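Local coordinates for protein folylpolyglutamate synthase/dihydrofolate synthase (Thermotoga maritima, PDB 1O5Z) that probably adds L-glutamate to dihydropteroate and to tetrahydrofolyl polyglutamates, using ATP and magnesium, in folate biosynthesis, at residues T91-I96 against E101-E106; M390-K393 against N397-V400. One frame throughout, in Å; residues are numbered along the deposited sequence.

Contact 1: T91-I96 against E101-E106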
ATOM      1  N   THR A  91      -8.770  -8.195  -2.251  1.00 42.28           N
ATOM      2  CA  THR A  91      -9.105  -9.134  -1.221  1.00 42.14           C
ATOM      3  C   THR A  91      -8.415  -8.788   0.052  1.00 42.49           C
ATOM      4  O   THR A  91      -7.278  -8.378   0.067  1.00 44.72           O
ATOM      5  CB  THR A  91      -8.774 -10.588  -1.603  1.00 42.39           C
ATOM      6  OG1 THR A  91      -8.960 -11.400  -0.433  1.00 38.73           O
ATOM      7  CG2 THR A  91      -7.294 -10.754  -1.948  1.00 41.48           C
ATOM      8  N   PHE A  92      -9.141  -8.972   1.141  1.00 43.02           N
ATOM      9  CA  PHE A  92      -8.627  -8.816   2.481  1.00 42.36           C
ATOM     10  C   PHE A  92      -7.299  -9.533   2.691  1.00 42.32           C
ATOM     11  O   PHE A  92      -6.456  -9.083   3.458  1.00 41.56           O
ATOM     12  CB  PHE A  92      -9.687  -9.336   3.452  1.00 42.51           C
ATOM     13  CG  PHE A  92      -9.225  -9.413   4.842  1.00 41.25           C
ATOM     14  CD1 PHE A  92      -9.432  -8.340   5.721  1.00 43.16           C
ATOM     15  CD2 PHE A  92      -8.576 -10.546   5.289  1.00 42.45           C
ATOM     16  CE1 PHE A  92      -9.003  -8.409   7.062  1.00 41.55           C
ATOM     17  CE2 PHE A  92      -8.138 -10.639   6.595  1.00 43.15           C
ATOM     18  CZ  PHE A  92      -8.360  -9.562   7.497  1.00 43.21           C
ATOM     19  N   ARG A  93      -7.113 -10.645   2.001  1.00 42.15           N
ATOM     20  CA  ARG A  93      -5.927 -11.461   2.190  1.00 43.29           C
ATOM     21  C   ARG A  93      -4.573 -10.842   1.683  1.00 43.41           C
ATOM     22  O   ARG A  93      -3.468 -11.314   2.069  1.00 43.53           O
ATOM     23  CB  ARG A  93      -6.218 -12.856   1.638  1.00 42.45           C
ATOM     24  CG  ARG A  93      -7.361 -13.522   2.401  1.00 45.05           C
ATOM     25  CD  ARG A  93      -8.158 -14.495   1.565  1.00 51.71           C
ATOM     26  NE  ARG A  93      -7.144 -15.202   0.822  1.00 56.04           N
ATOM     27  CZ  ARG A  93      -6.958 -15.199  -0.461  1.00 54.41           C
ATOM     28  NH1 ARG A  93      -7.839 -14.681  -1.285  1.00 55.25           N
ATOM     29  NH2 ARG A  93      -5.887 -15.819  -0.908  1.00 56.62           N
ATOM     30  N   GLU A  94      -4.658  -9.784   0.866  1.00 42.96           N
ATOM     31  CA  GLU A  94      -3.481  -8.948   0.559  1.00 43.68           C
ATOM     32  C   GLU A  94      -2.753  -8.390   1.801  1.00 43.69           C
ATOM     33  O   GLU A  94      -1.556  -8.026   1.755  1.00 42.94           O
ATOM     34  CB  GLU A  94      -3.924  -7.721  -0.269  1.00 44.33           C
ATOM     35  CG  GLU A  94      -4.387  -8.010  -1.671  1.00 44.53           C
ATOM     36  CD  GLU A  94      -5.164  -6.858  -2.282  1.00 45.16           C
ATOM     37  OE1 GLU A  94      -4.916  -5.686  -1.908  1.00 44.43           O
ATOM     38  OE2 GLU A  94      -6.047  -7.129  -3.126  1.00 41.81           O
ATOM     39  N   ARG A  95      -3.487  -8.281   2.905  1.00 43.69           N
ATOM     40  CA  ARG A  95      -2.990  -7.603   4.097  1.00 44.20           C
ATOM     41  C   ARG A  95      -1.952  -8.417   4.818  1.00 44.34           C
ATOM     42  O   ARG A  95      -1.151  -7.863   5.508  1.00 44.25           O
ATOM     43  CB  ARG A  95      -4.145  -7.275   5.079  1.00 43.85           C
ATOM     44  CG  ARG A  95      -5.131  -6.261   4.586  1.00 42.66           C
ATOM     45  CD  ARG A  95      -6.371  -6.208   5.376  1.00 45.48           C
ATOM     46  NE  ARG A  95      -7.289  -5.225   4.831  1.00 47.99           N
ATOM     47  CZ  ARG A  95      -7.418  -3.967   5.273  1.00 49.70           C
ATOM     48  NH1 ARG A  95      -8.293  -3.164   4.670  1.00 46.22           N
ATOM     49  NH2 ARG A  95      -6.717  -3.510   6.326  1.00 51.05           N
ATOM     50  N   ILE A  96      -2.003  -9.744   4.671  1.00 45.81           N
ATOM     51  CA  ILE A  96      -1.125 -10.665   5.430  1.00 45.92           C
ATOM     52  C   ILE A  96      -0.538 -11.722   4.500  1.00 45.27           C
ATOM     53  O   ILE A  96      -1.257 -12.458   3.856  1.00 44.55           O
ATOM     54  CB  ILE A  96      -1.922 -11.352   6.546  1.00 45.97           C
ATOM     55  CG1 ILE A  96      -2.671 -10.309   7.391  1.00 46.43           C
ATOM     56  CG2 ILE A  96      -1.022 -12.153   7.421  1.00 46.10           C
ATOM     57  CD1 ILE A  96      -3.555 -10.932   8.428  1.00 47.57           C
ATOM     58  N   GLU A 101       3.000 -14.487  -0.464  1.00 44.97           N
ATOM     59  CA  GLU A 101       1.790 -15.139  -0.877  1.00 45.85           C
ATOM     60  C   GLU A 101       0.709 -14.736   0.119  1.00 44.61           C
ATOM     61  O   GLU A 101       0.960 -14.727   1.282  1.00 44.36           O
ATOM     62  CB  GLU A 101       1.978 -16.642  -0.887  1.00 46.86           C
ATOM     63  CG  GLU A 101       2.721 -17.175  -2.094  1.00 54.64           C
ATOM     64  CD  GLU A 101       2.020 -16.812  -3.417  1.00 63.14           C
ATOM     65  OE1 GLU A 101       0.955 -17.448  -3.740  1.00 68.18           O
ATOM     66  OE2 GLU A 101       2.525 -15.886  -4.127  1.00 65.79           O
ATOM     67  N   TYR A 102      -0.495 -14.410  -0.349  1.00 44.02           N
ATOM     68  CA  TYR A 102      -1.590 -14.020   0.547  1.00 43.83           C
ATOM     69  C   TYR A 102      -1.960 -15.183   1.483  1.00 43.74           C
ATOM     70  O   TYR A 102      -2.064 -16.327   1.089  1.00 42.69           O
ATOM     71  CB  TYR A 102      -2.856 -13.608  -0.203  1.00 43.35           C
ATOM     72  CG  TYR A 102      -2.730 -12.514  -1.241  1.00 44.68           C
ATOM     73  CD1 TYR A 102      -3.776 -12.270  -2.130  1.00 44.47           C
ATOM     74  CD2 TYR A 102      -1.571 -11.720  -1.347  1.00 43.00           C
ATOM     75  CE1 TYR A 102      -3.657 -11.286  -3.123  1.00 44.07           C
ATOM     76  CE2 TYR A 102      -1.461 -10.734  -2.308  1.00 43.36           C
ATOM     77  CZ  TYR A 102      -2.486 -10.510  -3.183  1.00 43.74           C
ATOM     78  OH  TYR A 102      -2.326  -9.519  -4.131  1.00 45.16           O
ATOM     79  N   ILE A 103      -2.210 -14.851   2.731  1.00 44.32           N
ATOM     80  CA  ILE A 103      -2.802 -15.787   3.642  1.00 44.04           C
ATOM     81  C   ILE A 103      -4.027 -16.422   2.963  1.00 44.39           C
ATOM     82  O   ILE A 103      -4.740 -15.748   2.221  1.00 44.67           O
ATOM     83  CB  ILE A 103      -3.160 -15.047   4.935  1.00 44.55           C
ATOM     84  CG1 ILE A 103      -3.623 -16.026   6.027  1.00 44.54           C
ATOM     85  CG2 ILE A 103      -4.235 -13.970   4.693  1.00 45.40           C
ATOM     86  CD1 ILE A 103      -3.761 -15.367   7.380  1.00 43.25           C
ATOM     87  N   SER A 104      -4.213 -17.723   3.175  1.00 43.58           N
ATOM     88  CA  SER A 104      -5.362 -18.396   2.700  1.00 43.50           C
ATOM     89  C   SER A 104      -6.579 -18.025   3.514  1.00 43.52           C
ATOM     90  O   SER A 104      -6.475 -17.624   4.657  1.00 42.39           O
ATOM     91  CB  SER A 104      -5.164 -19.905   2.825  1.00 43.65           C
ATOM     92  OG  SER A 104      -5.068 -20.289   4.181  1.00 45.22           O
ATOM     93  N   GLU A 105      -7.746 -18.205   2.923  1.00 43.83           N
ATOM     94  CA  GLU A 105      -9.007 -18.124   3.661  1.00 45.10           C
ATOM     95  C   GLU A 105      -9.003 -19.023   4.905  1.00 45.80           C
ATOM     96  O   GLU A 105      -9.436 -18.610   5.990  1.00 45.02           O
ATOM     97  CB  GLU A 105     -10.170 -18.529   2.751  1.00 45.46           C
ATOM     98  CG  GLU A 105     -10.426 -17.491   1.672  1.00 47.19           C
ATOM     99  CD  GLU A 105     -11.764 -17.642   0.968  1.00 44.64           C
ATOM    100  OE1 GLU A 105     -12.485 -18.636   1.225  1.00 44.99           O
ATOM    101  OE2 GLU A 105     -12.068 -16.745   0.135  1.00 44.67           O
ATOM    102  N   GLU A 106      -8.521 -20.252   4.710  1.00 46.86           N
ATOM    103  CA  GLU A 106      -8.448 -21.273   5.755  1.00 48.67           C
ATOM    104  C   GLU A 106      -7.578 -20.800   6.955  1.00 46.77           C
ATOM    105  O   GLU A 106      -7.951 -20.943   8.100  1.00 46.28           O
ATOM    106  CB  GLU A 106      -7.925 -22.606   5.176  1.00 48.32           C
ATOM    107  CG  GLU A 106      -7.896 -23.691   6.237  1.00 53.83           C
ATOM    108  CD  GLU A 106      -7.047 -24.940   5.906  1.00 54.74           C
ATOM    109  OE1 GLU A 106      -7.543 -26.088   6.214  1.00 57.29           O
ATOM    110  OE2 GLU A 106      -5.893 -24.753   5.390  1.00 62.30           O
TER
HETATM  111  O   HOH W   1      -3.244 -17.451  -1.053  1.00 44.95           O
HETATM  112  O   HOH W   2     -11.015 -14.180  -0.513  1.00 47.68           O
HETATM  113  O   HOH W   3      -5.228  -8.911  -4.913  1.00 31.34           O
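R93 and Y102 sit where a short 3-10 turn, 92-95, packs against the end of a beta hairpin (strands 96-98 and 101-102) at the margin of the mixed sheet in the Mur ligase middle domain. The direct hydrogen bonds across the contact come from R93 within the turn and I96 just after it. At the hairpin, I103 N donates to I96 O, nearly straight at 2.8 Å. R93 NE reaches I103 O at 2.8 Å, in the carbonyl plane, and NH2 adds a weak bond to the same oxygen; a bend at chi3 (42°) turns the guanidinium edge, NE and NH2, toward it. Water 1 links Y102 O to R93 NH2, the latter weakly. R93 NH1 and E105 OE2 stay 4.9 Å apart, bridged by water 2, which donates to E105 OE2 but holds R93 NH1 only weakly, while E105 OE1 bonds H12.

Nonpolar contact centres on the Y102 ring. E94 CA lies over one ring face, 3.9 Å from the centroid and 11° off the normal, a CH-pi contact, and T91 CG2 approaches CD1 obliquely. Water 3 joins Y102 OH to E94 OE2; a leucine here would probably leave E94 CA without its aromatic face and water 3 without its hydroxyl partner. I103 CG2 packs on I96 CB.

Within the turn, T91 OG1 accepts from R93 N, an ST turn, and also bonds E439. The E94 carboxylate turns back: OE1 accepts from L89 N, OE2 from S90 N and, 57° above its plane, from T91 N at 3.1 Å.

Contact 2: M390-K393 against N397-V400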
ATOM      1  N   MET A 390     -21.568  16.164 -14.813  1.00 48.18           N
ATOM      2  CA  MET A 390     -20.289  16.803 -14.575  1.00 49.74           C
ATOM      3  C   MET A 390     -19.276  16.462 -15.634  1.00 48.21           C
ATOM      4  O   MET A 390     -18.645  17.339 -16.163  1.00 47.67           O
ATOM      5  CB  MET A 390     -19.730  16.355 -13.248  1.00 49.61           C
ATOM      6  CG  MET A 390     -19.883  17.367 -12.146  1.00 53.16           C
ATOM      7  SD  MET A 390     -18.961  16.716 -10.727  1.00 57.27           S
ATOM      8  CE  MET A 390     -20.243  15.683  -9.965  1.00 58.34           C
ATOM      9  N   ALA A 391     -19.110  15.178 -15.916  1.00 48.07           N
ATOM     10  CA  ALA A 391     -18.194  14.725 -16.954  1.00 47.95           C
ATOM     11  C   ALA A 391     -18.510  15.416 -18.255  1.00 48.41           C
ATOM     12  O   ALA A 391     -17.612  15.876 -18.968  1.00 47.60           O
ATOM     13  CB  ALA A 391     -18.322  13.243 -17.133  1.00 48.26           C
ATOM     14  N   LYS A 392     -19.800  15.503 -18.548  1.00 49.22           N
ATOM     15  CA  LYS A 392     -20.270  16.162 -19.760  1.00 50.64           C
ATOM     16  C   LYS A 392     -19.976  17.656 -19.772  1.00 50.73           C
ATOM     17  O   LYS A 392     -19.797  18.235 -20.842  1.00 50.78           O
ATOM     18  CB  LYS A 392     -21.753  15.892 -19.974  1.00 50.61           C
ATOM     19  CG  LYS A 392     -22.024  14.476 -20.500  1.00 50.98           C
ATOM     20  CD  LYS A 392     -23.502  14.116 -20.483  1.00 51.76           C
ATOM     21  CE  LYS A 392     -23.778  12.888 -21.341  1.00 53.35           C
ATOM     22  NZ  LYS A 392     -25.120  12.276 -21.034  1.00 56.00           N
ATOM     23  N   LYS A 393     -19.904  18.269 -18.592  1.00 51.58           N
ATOM     24  CA  LYS A 393     -19.324  19.640 -18.432  1.00 52.46           C
ATOM     25  C   LYS A 393     -17.856  19.815 -18.912  1.00 52.90           C
ATOM     26  O   LYS A 393     -17.468  20.924 -19.290  1.00 52.47           O
ATOM     27  CB  LYS A 393     -19.410  20.056 -16.965  1.00 52.47           C
ATOM     28  CG  LYS A 393     -20.205  21.304 -16.704  1.00 52.81           C
ATOM     29  CD  LYS A 393     -20.325  21.537 -15.205  1.00 53.15           C
ATOM     30  CE  LYS A 393     -20.691  22.967 -14.882  1.00 55.22           C
ATOM     31  NZ  LYS A 393     -20.043  23.395 -13.607  1.00 56.27           N
ATOM     32  N   ASN A 397     -16.815  13.818 -25.574  1.00 61.35           N
ATOM     33  CA  ASN A 397     -16.841  12.378 -25.607  1.00 62.07           C
ATOM     34  C   ASN A 397     -18.054  11.695 -24.911  1.00 61.73           C
ATOM     35  O   ASN A 397     -18.730  10.799 -25.486  1.00 62.34           O
ATOM     36  CB  ASN A 397     -15.509  11.839 -24.949  1.00 62.70           C
ATOM     37  CG  ASN A 397     -14.209  12.628 -25.416  1.00 64.18           C
ATOM     38  OD1 ASN A 397     -14.082  13.024 -26.583  1.00 66.06           O
ATOM     39  ND2 ASN A 397     -13.274  12.843 -24.490  1.00 65.61           N
ATOM     40  N   VAL A 398     -18.308  12.094 -23.664  1.00 59.80           N
ATOM     41  CA  VAL A 398     -18.792  11.121 -22.651  1.00 57.52           C
ATOM     42  C   VAL A 398     -19.733   9.979 -23.090  1.00 55.41           C
ATOM     43  O   VAL A 398     -20.776  10.211 -23.691  1.00 54.48           O
ATOM     44  CB  VAL A 398     -19.391  11.824 -21.450  1.00 57.45           C
ATOM     45  CG1 VAL A 398     -19.615  10.823 -20.336  1.00 57.68           C
ATOM     46  CG2 VAL A 398     -18.453  12.923 -21.012  1.00 57.80           C
ATOM     47  N   GLU A 399     -19.331   8.741 -22.757  1.00 53.41           N
ATOM     48  CA  GLU A 399     -20.221   7.582 -22.812  1.00 51.86           C
ATOM     49  C   GLU A 399     -20.446   7.123 -21.410  1.00 50.02           C
ATOM     50  O   GLU A 399     -19.646   7.373 -20.549  1.00 49.44           O
ATOM     51  CB  GLU A 399     -19.647   6.415 -23.608  1.00 51.65           C
ATOM     52  CG  GLU A 399     -19.003   6.832 -24.906  1.00 52.12           C
ATOM     53  CD  GLU A 399     -18.189   5.730 -25.540  1.00 51.80           C
ATOM     54  OE1 GLU A 399     -18.533   4.547 -25.347  1.00 47.54           O
ATOM     55  OE2 GLU A 399     -17.219   6.075 -26.247  1.00 51.26           O
ATOM     56  N   VAL A 400     -21.562   6.452 -21.210  1.00 48.77           N
ATOM     57  CA  VAL A 400     -21.890   5.855 -19.946  1.00 47.43           C
ATOM     58  C   VAL A 400     -21.990   4.391 -20.196  1.00 46.63           C
ATOM     59  O   VAL A 400     -22.844   3.943 -20.952  1.00 45.19           O
ATOM     60  CB  VAL A 400     -23.225   6.371 -19.384  1.00 47.46           C
ATOM     61  CG1 VAL A 400     -23.457   5.814 -17.959  1.00 47.10           C
ATOM     62  CG2 VAL A 400     -23.256   7.904 -19.395  1.00 46.99           C
TER
HETATM   63  O   HOH W   4     -23.891   9.436 -22.616  1.00 54.01           O
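V398 meets A391 and K392 through one methyl and its branch carbon. V398 CG2 comes within 3.7 Å of A391 O and 3.9 Å of A391 CB, so this methyl lies against both the backbone and the side chain of the same helical residue. Its position follows from the first torsion: CG1 is anti to the backbone N (chi1 -169°), which leaves CG2 beside that nitrogen and facing the helix. K392 touches with the base of its chain, K392 CG lying 3.9 Å from V398 CB as the two side chains cross at a slant. Beyond CG the lysine runs extended, all later torsions near 180°, and carries NZ past the valine toward water 4. That water is a loose bridge: K392 NZ to water 4 is 3.5 Å and water 4 to V398 O is 3.4 Å, both weak bonds.

In the next shell, V373 of strand 370-373 touches both A391 and V398, so the helix and the residue leading into edge strand 399-400 share a neighbour in the sheet. E399, whose CB points away from the helix, makes backbone hydrogen bonds with V371 and V373, and its OE2 forms a salt bridge with R370 NE. V400 packs on M384 and V388 nearer the start of helix 384-394. Strand 370-373, helix 384-394 and edge strand 399-400, parallel to the first, together form a beta-alpha-beta crossover in the Mur ligase glutamate ligase domain.

The two contacts lie in the Mur ligase middle domain and the glutamate ligase domain, with centres about 38 Å apart and no shared element. Both include part of an outermost strand of a mixed sheet and are partly buried, but the centre of contact 1 is about 14 Å from that of the chain, with four of nine touching residues buried, and the centre of contact 2 about 31 Å, with one of three. Contact 1 buries 439 Å², both sides summed, against 160 Å². Its chemistry is mixed, direct hydrogen bonds beside aromatic and aliphatic packing, whereas contact 2 joins helix to parallel strand by aliphatic packing and one weak water bridge.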